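Local atomic coordinates of acylneuraminate lyase (PDB entry 4N4P), a protein that is an acylneuraminate lyase of the dihydrodipicolinate synthetase family, built on a TIM barrel. Residues Leu68-Asn73 / Leu101-Ile106; Met198-Gly203 / Lys224-Asn229; Ser256-Met261 / Gly269-Pro274. All coordinates share one frame; numbering follows the deposited sequence.

Interaction 1: residues Leu68-Asn73 / Leu101-Ile106; sequences LVAEAN and LKYDAI
A70 sits where three groups converge. Its CB lies 4.1 Å from L101 CB and 4.0 Å from Y103 CE1, and it meets the tyrosine ring obliquely. L101 CB itself touches that ring at the edge and in its plane, so a methyl, a methylene and the tyrosine ring form one small apolar cluster. This is the snug part of the contact.

The phenol continues past A70 until its oxygen reaches V69, with V69 CB 3.5 Å from Y103 OH and V69 CG1 3.6 Å from that same oxygen. The two side chains cross at about a right angle; with V69 CG1 anti to the backbone N (chi1 167°), that methyl comes alongside the hydroxyl. No hydrogen bond joins 68-73 to 101-106. The buried hydroxyl is instead bonded to the carbonyl O of M66, one turn earlier in helix 59-73, which fixes the ring's tip against that helix. A98 of helix 88-100 and L79 and A81 of strand 78-82 also touch the ring.

The other side is looser. E71, on the same helix, is exposed and forms a salt bridge with K30, while K102 turns its long chain away from the contact. K102 has positive phi and ends helix 88-100 in a Schellman motif; Y103 follows directly, its ring lying against helix 59-73 just before strand 105-108 begins. Neighbouring outer helices joined by an aromatic at the turn from helix into the next strand fit the beta/alpha repeat of a TIM barrel.

Interaction 2: residues Met198-Gly203 / Lys224-Asn229; sequences MGLTMG and KAWEAN
W226 reaches from helix 212-227 across to the end of helix 196-201, where it packs on L200 and T201. Its CB lies 3.7 Å from L200 CD1. Because CG is anti to the backbone N (chi1 -174°), the indole projects out from its own helix, and CG keeps the same leucine methyl beside it. Over the five-membered ring comes L200 CB, 3.8 Å from the ring centroid and only 14° off the normal: a CH-pi contact on one face. The leucine and tryptophan side chains run antiparallel, and L200 CD2 ends near W226 CE3 on the benzene side. Farther out, W226 CZ2 lies 3.3 Å from the carbonyl O of L200, and CH2 is also close to that oxygen.

On the pyrrole side, W226 NE1 donates a hydrogen bond to T201 OG1 at 3.3 Å. The N-H...O angle is 136°, and the oxygen is tilted from the ring plane. T201 OG1 has other partners as well: the carbonyl O of A197, one turn back, and T201 OG1 of a second subunit. K231 of that same subunit makes a cation-pi contact with W226.

The indole thus has an apolar cover of leucine and a polar edge that ends in a hydroxyl shared with a neighbouring copy. Long and bent, the indole's bond is probably weak, and the apolar and CH-pi packing of L200 probably carries more of the contact, while the hydroxyl network probably ties the pairing of these two helices to the association of the subunits.

Interaction 3: residues Ser256-Met261 / Gly269-Pro274; sequences SLKAIM and GYTRKP
K258 carries most of this contact, running from helix 253-263 along the backbone of G269, Y270 and T271. Near its root, K258 CB lies 3.5 Å from the carbonyl O of G269. From CG onward the chain is extended, so the aliphatic part lies against the next peptide, with K258 CD 3.6 Å from Y270 C. The ammonium then delivers a hydrogen bond, K258 NZ to Y270 O, at 2.8 Å. The C=O...N angle is 109° and the nitrogen stands 60° out of the carbonyl plane; the lysine lies over the peptide, and its nitrogen comes to the oxygen from above instead of head-on.

The same nitrogen is bonded to the carbonyl O of T16 and forms a salt bridge with E53. Two carbonyls and a carboxylate thus surround a buried ammonium, and this would be expected to stabilise its positive charge. In the dihydrodipicolinate synthetase family's TIM barrel, the core is followed by additional C-terminal helices; here the segment 269-274 lies in the connection between helices 253-263 and 280-294, and K258 holds it to the first of them.

G269 is next in buried area, and its carbonyl faces the lysine's root, close to K258 CG as well as CB. T271 flanks the lysine farther along: its CG2 lies 4.2 Å from K258 CD, beside the aliphatic stretch that leads to the ammonium. Y270 contributes its carbonyl to the lysine, while its ring makes a cation-pi contact with R262.

Along the chain the three contacts follow in series. Interaction 1 lies between helix 59-73 and the turn into strand 105-108, in the first half of the eight-stranded parallel barrel. Interaction 2 joins helices 196-201 and 212-227, which lie before and after the last barrel strand, 206-209. Interaction 3 joins helix 253-263 to the loop that leads to helix 280-294. Their centres are 22 to 32 Å apart, and none touches another. Helix 212-227 bears W226 and also packs on L257 and I260 of 256-261, a link between interactions 2 and 3. Interaction 1 thus belongs to the barrel's outer layer within one chain, whereas residues of 2 and 3 also meet two different neighbouring subunits.

Interaction 1: residues Leu68-Asn73 / Leu101-Ile106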
# COMPACT_ATOMS: atom_id res chain seq x y z
N LEU A 68 3.24 -40.83 -5.76
CA LEU A 68 2.46 -41.11 -6.96
C LEU A 68 3.03 -40.37 -8.16
O LEU A 68 3.04 -40.91 -9.26
CB LEU A 68 1.00 -40.73 -6.76
CG LEU A 68 0.16 -41.52 -5.76
CD1 LEU A 68 -1.16 -40.78 -5.52
CD2 LEU A 68 -0.09 -42.97 -6.20
N VAL A 69 3.51 -39.15 -7.93
CA VAL A 69 4.08 -38.37 -9.03
C VAL A 69 5.39 -38.99 -9.52
O VAL A 69 5.61 -39.14 -10.74
CB VAL A 69 4.30 -36.88 -8.63
CG1 VAL A 69 5.19 -36.18 -9.64
CG2 VAL A 69 2.94 -36.17 -8.52
N ALA A 70 6.25 -39.35 -8.57
CA ALA A 70 7.54 -39.94 -8.93
C ALA A 70 7.34 -41.25 -9.68
O ALA A 70 8.03 -41.50 -10.67
CB ALA A 70 8.38 -40.14 -7.71
N GLU A 71 6.38 -42.06 -9.22
CA GLU A 71 5.97 -43.29 -9.92
C GLU A 71 5.48 -43.06 -11.34
O GLU A 71 6.01 -43.64 -12.29
CB GLU A 71 4.91 -44.05 -9.10
CG GLU A 71 5.49 -44.59 -7.81
CD GLU A 71 4.46 -45.31 -6.93
OE1 GLU A 71 3.28 -45.42 -7.34
OE2 GLU A 71 4.86 -45.75 -5.83
N ALA A 72 4.47 -42.20 -11.49
CA ALA A 72 3.92 -41.86 -12.79
C ALA A 72 4.93 -41.24 -13.74
O ALA A 72 4.92 -41.53 -14.94
CB ALA A 72 2.72 -40.92 -12.63
N ASN A 73 5.76 -40.36 -13.21
CA ASN A 73 6.75 -39.67 -14.06
C ASN A 73 7.79 -40.68 -14.58
O ASN A 73 8.17 -40.61 -15.74
CB ASN A 73 7.46 -38.60 -13.27
CG ASN A 73 8.53 -37.91 -14.09
OD1 ASN A 73 8.29 -37.50 -15.23
ND2 ASN A 73 9.71 -37.79 -13.51
N LEU A 101 12.90 -40.31 -3.21
CA LEU A 101 12.15 -40.52 -4.43
C LEU A 101 12.83 -39.94 -5.68
O LEU A 101 12.28 -40.03 -6.77
CB LEU A 101 10.73 -39.96 -4.31
CG LEU A 101 9.82 -40.70 -3.33
CD1 LEU A 101 8.61 -39.83 -3.05
CD2 LEU A 101 9.42 -42.07 -3.88
N LYS A 102 14.02 -39.38 -5.47
CA LYS A 102 14.90 -38.87 -6.54
C LYS A 102 14.33 -37.63 -7.22
O LYS A 102 14.48 -37.45 -8.43
CB LYS A 102 15.21 -39.95 -7.59
CG LYS A 102 15.60 -41.32 -7.03
CD LYS A 102 17.06 -41.39 -6.72
CE LYS A 102 17.61 -42.79 -7.02
NZ LYS A 102 19.04 -42.71 -7.46
N TYR A 103 13.68 -36.78 -6.43
CA TYR A 103 13.26 -35.46 -6.94
C TYR A 103 14.50 -34.65 -7.29
O TYR A 103 15.55 -34.79 -6.66
CB TYR A 103 12.40 -34.71 -5.88
CG TYR A 103 10.95 -35.11 -5.98
CD1 TYR A 103 10.51 -36.36 -5.51
CD2 TYR A 103 10.03 -34.27 -6.62
CE1 TYR A 103 9.17 -36.76 -5.65
CE2 TYR A 103 8.71 -34.64 -6.77
CZ TYR A 103 8.27 -35.90 -6.29
OH TYR A 103 6.96 -36.28 -6.46
N ASP A 104 14.38 -33.79 -8.30
CA ASP A 104 15.53 -33.01 -8.77
C ASP A 104 15.82 -31.81 -7.88
O ASP A 104 16.98 -31.34 -7.75
CB ASP A 104 15.29 -32.61 -10.22
CG ASP A 104 15.21 -33.80 -11.12
OD1 ASP A 104 16.28 -34.44 -11.35
OD2 ASP A 104 14.11 -34.13 -11.58
N ALA A 105 14.76 -31.29 -7.27
CA ALA A 105 14.90 -30.22 -6.29
C ALA A 105 13.67 -30.18 -5.39
O ALA A 105 12.63 -30.78 -5.69
CB ALA A 105 15.07 -28.84 -6.97
N ILE A 106 13.79 -29.42 -4.32
CA ILE A 106 12.67 -29.09 -3.47
C ILE A 106 12.59 -27.58 -3.39
O ILE A 106 13.55 -26.88 -3.76
CB ILE A 106 12.79 -29.69 -2.03
CG1 ILE A 106 14.14 -29.29 -1.40
CG2 ILE A 106 12.58 -31.21 -2.04
CD1 ILE A 106 14.33 -29.72 0.05

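Interaction 2: residues Met198-Gly203 / Lys224-Asn229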
# COMPACT_ATOMS: atom_id res chain seq x y z
N MET A 198 9.25 -11.07 -20.53
CA MET A 198 10.07 -10.12 -19.80
C MET A 198 11.11 -10.87 -18.94
O MET A 198 12.27 -10.45 -18.85
CB MET A 198 9.17 -9.15 -19.03
CG MET A 198 8.55 -8.03 -19.98
SD MET A 198 7.45 -7.12 -18.99
CE MET A 198 6.45 -6.25 -20.22
N GLY A 199 10.70 -12.00 -18.34
CA GLY A 199 11.61 -12.89 -17.62
C GLY A 199 12.73 -13.40 -18.54
O GLY A 199 13.92 -13.33 -18.18
N LEU A 200 12.37 -13.93 -19.70
CA LEU A 200 13.39 -14.38 -20.67
C LEU A 200 14.38 -13.29 -21.00
O LEU A 200 15.59 -13.53 -21.07
CB LEU A 200 12.74 -14.81 -21.99
CG LEU A 200 11.99 -16.15 -22.04
CD1 LEU A 200 11.15 -16.08 -23.29
CD2 LEU A 200 12.95 -17.36 -22.06
N THR A 201 13.86 -12.09 -21.25
CA THR A 201 14.68 -10.94 -21.63
C THR A 201 15.73 -10.61 -20.56
O THR A 201 16.82 -10.16 -20.89
CB THR A 201 13.80 -9.73 -21.97
OG1 THR A 201 12.97 -10.09 -23.09
CG2 THR A 201 14.67 -8.51 -22.35
N MET A 202 15.42 -10.86 -19.29
CA MET A 202 16.41 -10.63 -18.25
C MET A 202 17.16 -11.91 -17.81
O MET A 202 17.88 -11.90 -16.79
CB MET A 202 15.81 -9.83 -17.08
CG MET A 202 16.86 -8.93 -16.37
SD MET A 202 18.01 -8.05 -17.47
CE MET A 202 16.96 -7.21 -18.68
N GLY A 203 17.03 -13.00 -18.58
CA GLY A 203 17.88 -14.19 -18.37
C GLY A 203 17.25 -15.42 -17.73
O GLY A 203 17.92 -16.41 -17.52
N LYS A 224 9.90 -19.92 -28.02
CA LYS A 224 10.48 -20.20 -29.35
C LYS A 224 10.62 -18.92 -30.18
O LYS A 224 11.66 -18.70 -30.82
CB LYS A 224 9.69 -21.28 -30.10
CG LYS A 224 9.71 -22.65 -29.39
CD LYS A 224 11.13 -23.14 -28.97
CE LYS A 224 11.83 -23.88 -30.10
NZ LYS A 224 12.80 -24.93 -29.60
N ALA A 225 9.61 -18.06 -30.14
CA ALA A 225 9.68 -16.77 -30.84
C ALA A 225 10.81 -15.89 -30.29
O ALA A 225 11.53 -15.23 -31.06
CB ALA A 225 8.30 -16.01 -30.77
N TRP A 226 10.97 -15.90 -28.97
CA TRP A 226 12.02 -15.13 -28.32
C TRP A 226 13.38 -15.66 -28.74
O TRP A 226 14.23 -14.87 -29.14
CB TRP A 226 11.86 -15.18 -26.79
CG TRP A 226 12.81 -14.30 -26.07
CD1 TRP A 226 12.67 -12.95 -25.82
CD2 TRP A 226 14.07 -14.68 -25.56
NE1 TRP A 226 13.77 -12.49 -25.14
CE2 TRP A 226 14.65 -13.54 -24.96
CE3 TRP A 226 14.77 -15.90 -25.51
CZ2 TRP A 226 15.90 -13.56 -24.36
CZ3 TRP A 226 16.02 -15.92 -24.89
CH2 TRP A 226 16.57 -14.75 -24.33
N GLU A 227 13.57 -16.98 -28.69
CA GLU A 227 14.86 -17.58 -29.12
C GLU A 227 15.15 -17.30 -30.60
O GLU A 227 16.31 -17.17 -30.99
CB GLU A 227 14.89 -19.10 -28.85
CG GLU A 227 14.86 -19.43 -27.36
CD GLU A 227 14.73 -20.91 -27.09
OE1 GLU A 227 14.33 -21.64 -28.02
OE2 GLU A 227 15.01 -21.33 -25.95
N ALA A 228 14.09 -17.22 -31.40
CA ALA A 228 14.21 -16.99 -32.85
C ALA A 228 14.37 -15.51 -33.21
O ALA A 228 14.51 -15.16 -34.40
CB ALA A 228 13.01 -17.55 -33.57
N ASN A 229 14.37 -14.65 -32.20
CA ASN A 229 14.50 -13.20 -32.39
C ASN A 229 13.35 -12.60 -33.18
O ASN A 229 13.52 -11.57 -33.86
CB ASN A 229 15.86 -12.84 -33.05
CG ASN A 229 17.01 -13.46 -32.33
OD1 ASN A 229 17.17 -13.26 -31.12
ND2 ASN A 229 17.84 -14.22 -33.04

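Interaction 3: residues Ser256-Met261 / Gly269-Pro274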
# COMPACT_ATOMS: atom_id res chain seq x y z
N SER A 256 -10.83 -24.04 -12.75
CA SER A 256 -10.77 -23.91 -14.20
C SER A 256 -9.74 -24.86 -14.80
O SER A 256 -10.02 -25.52 -15.81
CB SER A 256 -10.41 -22.48 -14.58
OG SER A 256 -11.45 -21.60 -14.19
N LEU A 257 -8.56 -24.91 -14.19
CA LEU A 257 -7.53 -25.85 -14.68
C LEU A 257 -8.06 -27.29 -14.62
O LEU A 257 -7.92 -28.06 -15.57
CB LEU A 257 -6.23 -25.74 -13.88
CG LEU A 257 -5.47 -24.41 -14.02
CD1 LEU A 257 -4.26 -24.39 -13.02
CD2 LEU A 257 -4.99 -24.22 -15.44
N LYS A 258 -8.68 -27.65 -13.50
CA LYS A 258 -9.18 -29.02 -13.35
C LYS A 258 -10.28 -29.31 -14.35
O LYS A 258 -10.27 -30.36 -14.99
CB LYS A 258 -9.62 -29.28 -11.90
CG LYS A 258 -8.41 -29.54 -10.97
CD LYS A 258 -8.79 -29.56 -9.51
CE LYS A 258 -7.53 -29.75 -8.64
NZ LYS A 258 -7.82 -30.03 -7.17
N ALA A 259 -11.19 -28.35 -14.55
CA ALA A 259 -12.26 -28.51 -15.53
C ALA A 259 -11.76 -28.69 -16.96
O ALA A 259 -12.30 -29.49 -17.74
CB ALA A 259 -13.23 -27.32 -15.46
N ILE A 260 -10.71 -27.93 -17.30
CA ILE A 260 -10.10 -28.06 -18.62
C ILE A 260 -9.50 -29.44 -18.79
O ILE A 260 -9.71 -30.10 -19.81
CB ILE A 260 -9.09 -26.93 -18.90
CG1 ILE A 260 -9.86 -25.60 -19.01
CG2 ILE A 260 -8.28 -27.22 -20.20
CD1 ILE A 260 -8.97 -24.33 -18.90
N MET A 261 -8.78 -29.90 -17.77
CA MET A 261 -8.25 -31.26 -17.81
C MET A 261 -9.36 -32.29 -17.95
O MET A 261 -9.25 -33.16 -18.83
CB MET A 261 -7.37 -31.54 -16.60
CG MET A 261 -6.08 -30.75 -16.66
SD MET A 261 -5.01 -31.29 -15.33
CE MET A 261 -3.69 -30.06 -15.38
N GLY A 269 -10.25 -34.33 -11.22
CA GLY A 269 -11.03 -34.13 -10.00
C GLY A 269 -11.40 -32.69 -9.71
O GLY A 269 -11.57 -31.89 -10.64
N TYR A 270 -11.57 -32.38 -8.43
CA TYR A 270 -12.09 -31.09 -7.98
C TYR A 270 -11.18 -30.46 -6.94
O TYR A 270 -10.27 -31.10 -6.40
CB TYR A 270 -13.54 -31.25 -7.44
CG TYR A 270 -14.46 -31.74 -8.54
CD1 TYR A 270 -15.21 -30.84 -9.29
CD2 TYR A 270 -14.50 -33.10 -8.91
CE1 TYR A 270 -16.02 -31.27 -10.34
CE2 TYR A 270 -15.30 -33.54 -9.97
CZ TYR A 270 -16.06 -32.61 -10.66
OH TYR A 270 -16.86 -33.03 -11.70
N THR A 271 -11.44 -29.19 -6.66
CA THR A 271 -10.77 -28.49 -5.57
C THR A 271 -11.37 -28.91 -4.24
O THR A 271 -12.47 -29.44 -4.20
CB THR A 271 -10.88 -26.96 -5.72
OG1 THR A 271 -12.26 -26.56 -5.72
CG2 THR A 271 -10.23 -26.54 -7.03
N ARG A 272 -10.61 -28.71 -3.18
CA ARG A 272 -11.09 -28.87 -1.81
C ARG A 272 -11.65 -27.57 -1.25
O ARG A 272 -11.28 -26.47 -1.68
CB ARG A 272 -9.97 -29.34 -0.89
CG ARG A 272 -9.90 -30.84 -0.79
CD ARG A 272 -8.87 -31.30 0.24
NE ARG A 272 -8.87 -32.76 0.28
CZ ARG A 272 -7.89 -33.52 0.77
NH1 ARG A 272 -6.81 -32.96 1.28
NH2 ARG A 272 -8.00 -34.85 0.75
N LYS A 273 -12.52 -27.70 -0.26
CA LYS A 273 -12.98 -26.54 0.51
C LYS A 273 -11.79 -25.85 1.16
O LYS A 273 -10.84 -26.51 1.57
CB LYS A 273 -13.94 -27.00 1.60
CG LYS A 273 -15.17 -27.74 1.06
CD LYS A 273 -15.95 -28.28 2.27
CE LYS A 273 -17.10 -29.16 1.84
NZ LYS A 273 -18.16 -28.34 1.23
N PRO A 274 -11.85 -24.50 1.31
CA PRO A 274 -13.00 -23.64 1.03
C PRO A 274 -13.09 -23.02 -0.37
O PRO A 274 -13.88 -22.06 -0.55
CB PRO A 274 -12.86 -22.54 2.07
CG PRO A 274 -11.37 -22.46 2.33
CD PRO A 274 -10.80 -23.81 2.07